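Local coordinates for adhesion G-protein coupled receptor G6 (PDB 6V55), which probably acts as an adhesion and signalling receptor at the cell surface in zebrafish myelination, through an extracellular region that binds calcium, at residues A[14-19]-A[33-38]; A[44-49]-A[107-112]. All coordinates share one frame; numbering follows the deposited sequence.

Contact 1. Residues A[14-19]-A[33-38]; sequences GSFTSP and WTIQAP. With NAG (2-acetamido-2-deoxy-beta-D-glucopyranose), chain E.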
loop_
_atom_site.group_PDB
_atom_site.type_symbol
_atom_site.label_atom_id
_atom_site.label_comp_id
_atom_site.label_asym_id
_atom_site.label_seq_id
_atom_site.Cartn_x
_atom_site.Cartn_y
_atom_site.Cartn_z
ATOM N N GLY A 14 0.272 7.909 -14.676
ATOM C CA GLY A 14 1.626 7.630 -14.270
ATOM C C GLY A 14 1.771 6.233 -13.721
ATOM O O GLY A 14 0.930 5.358 -13.940
ATOM N N SER A 15 2.863 6.050 -12.990
ATOM C CA SER A 15 3.248 4.755 -12.471
ATOM C C SER A 15 3.940 4.963 -11.133
ATOM O O SER A 15 4.601 5.986 -10.913
ATOM C CB SER A 15 4.180 4.038 -13.444
ATOM O OG SER A 15 4.021 2.643 -13.355
ATOM N N PHE A 16 3.758 4.000 -10.232
ATOM C CA PHE A 16 4.572 3.927 -9.031
ATOM C C PHE A 16 4.734 2.469 -8.657
ATOM O O PHE A 16 3.880 1.635 -8.968
ATOM C CB PHE A 16 4.002 4.734 -7.865
ATOM C CG PHE A 16 2.657 4.284 -7.377
ATOM C CD1 PHE A 16 2.541 3.443 -6.277
ATOM C CD2 PHE A 16 1.504 4.788 -7.950
ATOM C CE1 PHE A 16 1.298 3.057 -5.817
ATOM C CE2 PHE A 16 0.246 4.411 -7.489
ATOM C CZ PHE A 16 0.145 3.555 -6.424
ATOM N N THR A 17 5.861 2.161 -8.019
ATOM C CA THR A 17 6.144 0.809 -7.570
ATOM C C THR A 17 6.399 0.813 -6.073
ATOM O O THR A 17 6.683 1.852 -5.466
ATOM C CB THR A 17 7.359 0.195 -8.273
ATOM O OG1 THR A 17 8.559 0.731 -7.713
ATOM C CG2 THR A 17 7.369 0.442 -9.772
ATOM N N SER A 18 6.336 -0.390 -5.488
ATOM C CA SER A 18 6.843 -0.628 -4.138
ATOM C C SER A 18 8.360 -0.403 -4.135
ATOM O O SER A 18 8.992 -0.536 -5.190
ATOM C CB SER A 18 6.531 -2.063 -3.714
ATOM O OG SER A 18 7.214 -2.994 -4.546
ATOM N N PRO A 19 8.952 -0.012 -2.988
ATOM C CA PRO A 19 10.397 0.299 -2.958
ATOM C C PRO A 19 11.256 -0.900 -3.325
ATOM O O PRO A 19 10.915 -2.034 -2.984
ATOM C CB PRO A 19 10.637 0.746 -1.508
ATOM C CG PRO A 19 9.361 0.410 -0.753
ATOM C CD PRO A 19 8.284 0.478 -1.766
ATOM N N TRP A 33 0.904 6.482 -0.936
ATOM C CA TRP A 33 0.691 7.130 -2.218
ATOM C C TRP A 33 -0.750 7.621 -2.277
ATOM O O TRP A 33 -1.676 6.814 -2.403
ATOM C CB TRP A 33 0.951 6.147 -3.341
ATOM C CG TRP A 33 2.323 5.571 -3.365
ATOM C CD1 TRP A 33 3.440 6.144 -3.890
ATOM C CD2 TRP A 33 2.717 4.275 -2.905
ATOM N NE1 TRP A 33 4.509 5.297 -3.766
ATOM C CE2 TRP A 33 4.090 4.143 -3.165
ATOM C CE3 TRP A 33 2.042 3.217 -2.293
ATOM C CZ2 TRP A 33 4.795 3.010 -2.832
ATOM C CZ3 TRP A 33 2.755 2.087 -1.964
ATOM C CH2 TRP A 33 4.107 1.993 -2.240
ATOM N N THR A 34 -0.953 8.933 -2.197
ATOM C CA THR A 34 -2.276 9.516 -2.390
ATOM C C THR A 34 -2.366 10.061 -3.814
ATOM O O THR A 34 -1.532 10.861 -4.237
ATOM C CB THR A 34 -2.549 10.595 -1.338
ATOM O OG1 THR A 34 -2.943 9.963 -0.113
ATOM C CG2 THR A 34 -3.662 11.536 -1.765
ATOM N N ILE A 35 -3.351 9.603 -4.568
ATOM C CA ILE A 35 -3.534 10.029 -5.949
ATOM C C ILE A 35 -4.716 10.977 -5.997
ATOM O O ILE A 35 -5.842 10.580 -5.671
ATOM C CB ILE A 35 -3.768 8.838 -6.879
ATOM C CG1 ILE A 35 -2.785 7.711 -6.552
ATOM C CG2 ILE A 35 -3.651 9.307 -8.294
ATOM C CD1 ILE A 35 -3.121 6.374 -7.204
ATOM N N GLN A 36 -4.478 12.223 -6.412
ATOM C CA GLN A 36 -5.527 13.233 -6.420
ATOM C C GLN A 36 -5.752 13.777 -7.821
ATOM O O GLN A 36 -4.805 14.179 -8.505
ATOM C CB GLN A 36 -5.219 14.377 -5.470
ATOM C CG GLN A 36 -6.438 15.215 -5.202
ATOM C CD GLN A 36 -6.330 15.984 -3.919
ATOM O OE1 GLN A 36 -7.341 16.285 -3.275
ATOM N NE2 GLN A 36 -5.095 16.295 -3.520
ATOM N N ALA A 37 -7.010 13.782 -8.232
ATOM C CA ALA A 37 -7.514 14.313 -9.479
ATOM C C ALA A 37 -8.367 15.553 -9.200
ATOM O O ALA A 37 -8.842 15.740 -8.071
ATOM C CB ALA A 37 -8.344 13.227 -10.188
ATOM N N PRO A 38 -8.587 16.450 -10.216
ATOM C CA PRO A 38 -9.537 17.563 -10.015
ATOM C C PRO A 38 -10.990 17.103 -9.940
ATOM O O PRO A 38 -11.283 15.917 -10.144
ATOM C CB PRO A 38 -9.298 18.457 -11.237
ATOM C CG PRO A 38 -8.660 17.551 -12.259
ATOM C CD PRO A 38 -7.818 16.620 -11.468
HETATM C C1 NAG E . -1.904 10.058 3.342
HETATM C C2 NAG E . -2.489 10.436 4.722
HETATM C C3 NAG E . -3.571 11.515 4.571
HETATM C C4 NAG E . -3.024 12.739 3.848
HETATM C C5 NAG E . -2.461 12.329 2.484
HETATM C C6 NAG E . -1.760 13.469 1.790
HETATM C C7 NAG E . -2.275 8.459 6.171
HETATM C C8 NAG E . -3.019 7.381 6.905
HETATM N N2 NAG E . -3.024 9.290 5.441
HETATM O O3 NAG E . -4.081 11.895 5.848
HETATM O O4 NAG E . -4.059 13.709 3.689
HETATM O O5 NAG E . -1.478 11.285 2.632
HETATM O O6 NAG E . -0.395 13.543 2.182
HETATM O O7 NAG E . -1.050 8.567 6.231
#

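Contact 2. Residues A[44-49]-A[107-112]; sequences QITFLD and HISYKQ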
loop_
_atom_site.group_PDB
_atom_site.type_symbol
_atom_site.label_atom_id
_atom_site.label_comp_id
_atom_site.label_asym_id
_atom_site.label_seq_id
_atom_site.Cartn_x
_atom_site.Cartn_y
_atom_site.Cartn_z
ATOM N N GLN A 44 -8.545 5.665 -11.452
ATOM C CA GLN A 44 -8.529 4.232 -11.700
ATOM C C GLN A 44 -7.108 3.713 -11.551
ATOM O O GLN A 44 -6.201 4.188 -12.246
ATOM C CB GLN A 44 -9.034 3.937 -13.100
ATOM C CG GLN A 44 -9.261 2.491 -13.327
ATOM C CD GLN A 44 -9.519 2.177 -14.774
ATOM O OE1 GLN A 44 -8.809 2.647 -15.670
ATOM N NE2 GLN A 44 -10.580 1.419 -15.019
ATOM N N ILE A 45 -6.900 2.741 -10.663
ATOM C CA ILE A 45 -5.600 2.105 -10.556
ATOM C C ILE A 45 -5.678 0.734 -11.202
ATOM O O ILE A 45 -6.746 0.149 -11.377
ATOM C CB ILE A 45 -5.069 1.987 -9.111
ATOM C CG1 ILE A 45 -5.882 0.967 -8.308
ATOM C CG2 ILE A 45 -5.018 3.343 -8.425
ATOM C CD1 ILE A 45 -5.288 0.668 -6.942
ATOM N N THR A 46 -4.514 0.218 -11.573
ATOM C CA THR A 46 -4.381 -1.122 -12.127
ATOM C C THR A 46 -3.074 -1.677 -11.588
ATOM O O THR A 46 -2.028 -1.026 -11.691
ATOM C CB THR A 46 -4.395 -1.100 -13.670
ATOM O OG1 THR A 46 -5.740 -0.891 -14.148
ATOM C CG2 THR A 46 -3.838 -2.404 -14.262
ATOM N N PHE A 47 -3.141 -2.842 -10.963
ATOM C CA PHE A 47 -1.937 -3.537 -10.541
ATOM C C PHE A 47 -1.341 -4.224 -11.760
ATOM O O PHE A 47 -1.945 -5.138 -12.314
ATOM C CB PHE A 47 -2.261 -4.556 -9.459
ATOM C CG PHE A 47 -2.692 -3.954 -8.139
ATOM C CD1 PHE A 47 -1.777 -3.825 -7.102
ATOM C CD2 PHE A 47 -4.005 -3.544 -7.927
ATOM C CE1 PHE A 47 -2.151 -3.292 -5.887
ATOM C CE2 PHE A 47 -4.393 -2.990 -6.727
ATOM C CZ PHE A 47 -3.464 -2.869 -5.701
ATOM N N LEU A 48 -0.171 -3.785 -12.203
ATOM C CA LEU A 48 0.478 -4.469 -13.306
ATOM C C LEU A 48 1.166 -5.749 -12.857
ATOM O O LEU A 48 1.427 -6.632 -13.688
ATOM C CB LEU A 48 1.487 -3.527 -13.965
ATOM C CG LEU A 48 0.907 -2.148 -14.310
ATOM C CD1 LEU A 48 1.984 -1.146 -14.779
ATOM C CD2 LEU A 48 -0.163 -2.306 -15.354
ATOM N N ASP A 49 1.460 -5.861 -11.566
ATOM C CA ASP A 49 2.206 -6.948 -10.947
ATOM C C ASP A 49 2.030 -6.798 -9.446
ATOM O O ASP A 49 1.945 -5.673 -8.956
ATOM C CB ASP A 49 3.691 -6.883 -11.305
ATOM C CG ASP A 49 4.421 -8.154 -10.961
ATOM O OD1 ASP A 49 3.721 -9.155 -10.675
ATOM O OD2 ASP A 49 5.680 -8.149 -10.948
ATOM N N HIS A 107 3.704 -3.139 -8.891
ATOM C CA HIS A 107 3.807 -2.071 -9.874
ATOM C C HIS A 107 2.387 -1.663 -10.232
ATOM O O HIS A 107 1.640 -2.465 -10.803
ATOM C CB HIS A 107 4.565 -2.543 -11.116
ATOM C CG HIS A 107 4.847 -1.463 -12.114
ATOM N ND1 HIS A 107 5.332 -1.733 -13.375
ATOM C CD2 HIS A 107 4.720 -0.117 -12.042
ATOM C CE1 HIS A 107 5.475 -0.603 -14.043
ATOM N NE2 HIS A 107 5.125 0.396 -13.253
ATOM N N ILE A 108 2.024 -0.426 -9.904
ATOM C CA ILE A 108 0.669 0.085 -10.050
ATOM C C ILE A 108 0.681 1.235 -11.053
ATOM O O ILE A 108 1.532 2.127 -10.976
ATOM C CB ILE A 108 0.120 0.548 -8.690
ATOM C CG1 ILE A 108 0.037 -0.628 -7.714
ATOM C CG2 ILE A 108 -1.228 1.242 -8.817
ATOM C CD1 ILE A 108 -0.410 -0.190 -6.324
ATOM N N SER A 109 -0.242 1.202 -12.008
ATOM C CA SER A 109 -0.469 2.310 -12.925
ATOM C C SER A 109 -1.726 3.056 -12.503
ATOM O O SER A 109 -2.758 2.432 -12.247
ATOM C CB SER A 109 -0.637 1.800 -14.351
ATOM O OG SER A 109 -1.882 1.130 -14.480
ATOM N N TYR A 110 -1.645 4.384 -12.444
ATOM C CA TYR A 110 -2.806 5.204 -12.138
ATOM C C TYR A 110 -3.173 6.073 -13.332
ATOM O O TYR A 110 -2.337 6.404 -14.175
ATOM C CB TYR A 110 -2.578 6.076 -10.904
ATOM C CG TYR A 110 -1.482 7.119 -10.987
ATOM C CD1 TYR A 110 -0.161 6.777 -10.717
ATOM C CD2 TYR A 110 -1.778 8.460 -11.268
ATOM C CE1 TYR A 110 0.847 7.717 -10.757
ATOM C CE2 TYR A 110 -0.768 9.421 -11.307
ATOM C CZ TYR A 110 0.550 9.034 -11.053
ATOM O OH TYR A 110 1.582 9.955 -11.083
ATOM N N LYS A 111 -4.445 6.459 -13.373
ATOM C CA LYS A 111 -5.056 7.069 -14.545
ATOM C C LYS A 111 -6.202 7.953 -14.071
ATOM O O LYS A 111 -7.026 7.508 -13.262
ATOM C CB LYS A 111 -5.559 5.973 -15.492
ATOM C CG LYS A 111 -5.678 6.338 -16.948
ATOM C CD LYS A 111 -6.794 5.515 -17.602
ATOM C CE LYS A 111 -6.332 4.792 -18.870
ATOM N NZ LYS A 111 -7.426 3.914 -19.374
ATOM N N GLN A 112 -6.231 9.205 -14.537
ATOM C CA GLN A 112 -7.355 10.108 -14.291
ATOM C C GLN A 112 -8.440 9.857 -15.340
ATOM O O GLN A 112 -8.204 10.014 -16.545
ATOM C CB GLN A 112 -6.907 11.566 -14.330
ATOM C CG GLN A 112 -5.984 11.964 -13.209
ATOM C CD GLN A 112 -5.848 13.481 -13.081
ATOM O OE1 GLN A 112 -6.539 14.236 -13.773
ATOM N NE2 GLN A 112 -4.968 13.931 -12.177
#

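Contact 1. Residues A[14-19]-A[33-38]
Phe-16 and Trp-33 meet between two strands, 14-17 and 33-36, that run nearly antiparallel (168°) with axes 10.3 Å apart and no hydrogen bond joining them, as expected of strands from the two facing sheets of the CUB sandwich. The Phe-16 ring makes a face-to-face stack on the five-membered ring of Trp-33, centroids 4.2 Å apart and planes 30° from parallel. With CG of Phe-16 between its backbone N and carbonyl carbon (chi1 62°), CD1 sits over the middle of the indole, and CB of Trp-33 adds a CH-pi contact to the phenylalanine face. CD1 of Ile-35 reaches CE2 of the same ring at 3.9 Å. CZ2 of Trp-33 lies 3.4 Å from the carbonyl O of Thr-17, and CD of Pro-19 touches the indole edge; Phe-106 sets its ring almost perpendicular to the tryptophan. On the far side of strand 33-36, OG1 of Thr-34 lies 3.4 Å from O5 of the attached N-acetylglucosamine. With an alanine in place of Trp-33, Phe-16 would probably lose its stacking partner and a gap would open between the sheets. Apolar and aromatic surface, without polar bonds across it, joins the two layers here.

Contact 2. Residues A[44-49]-A[107-112]
The imidazole of His-107 carries CD1 of Leu-48 over the centre of one face, a CH-pi contact in which the methyl stands 3.6 Å from the ring centroid and 11° off the normal. CG of His-107, anti to the backbone N (chi1 -174°), carries the ring against this methyl. NE2 is hydrogen-bonded to Ser-15 OG on the neighbouring strand 13-17, and the two contacts probably limit the ring's rotation. The phenyl of Phe-47 belongs to the other, buried side: it lies alongside Ile-108, with CE1 3.6 Å from CD1 of the isoleucine, while Phe-50 meets its ring nearly at right angles. CB of Ile-45 packs on CG2 of Ile-108 at 3.9 Å, continuing this apolar layer. Between the two faces runs an antiparallel ladder: Thr-46 and Ser-109 exchange two backbone N-to-O bonds, and Gln-44 N binds Lys-111 O. At the other end a classic beta bulge sets Leu-48 and Asp-49 opposite the single residue His-107. There His-107 O accepts Leu-48 N and, weakly, Asp-49 N, and His-107 N returns a bond to Asp-49 O at 3.1 Å. OD2 of Asp-49 forms a salt bridge with Lys-104 and a hydrogen bond with Tyr-21. Near the glycan that touches Gln-44, the Gln-44 and Lys-111 side chains lie alongside each other, OE1 of Gln-44 4.0 Å from CD of Lys-111. This is a pairing within one sheet of the CUB sandwich, apolar toward the core, and mostly polar, with Leu-48 over His-107, on the outer side.

How the contacts relate
Contact 1 spans the interior of the CUB domain from one sheet to the other, whereas contact 2 joins neighbouring strands within a single sheet and is only partly buried. Both reach that sheet: strand 13-17 lies next to strand 105-114 and is bonded to it, probably through Phe-16 O and Ile-108 N at 2.9 Å, whereas strand 30-36 belongs to the facing one. Their apolar layers also merge, since Phe-16 packs on Ile-108 and Ile-35 on Ile-45. The chemistry follows the place in the fold: aromatic stacking between layers in 14-19/33-38, and main-chain hydrogen bonding with one apolar and one mostly polar face in 44-49/107-112. Ser-15 OG probably hydrogen-bonds to His-107 NE2 on the outer side of the shared sheet.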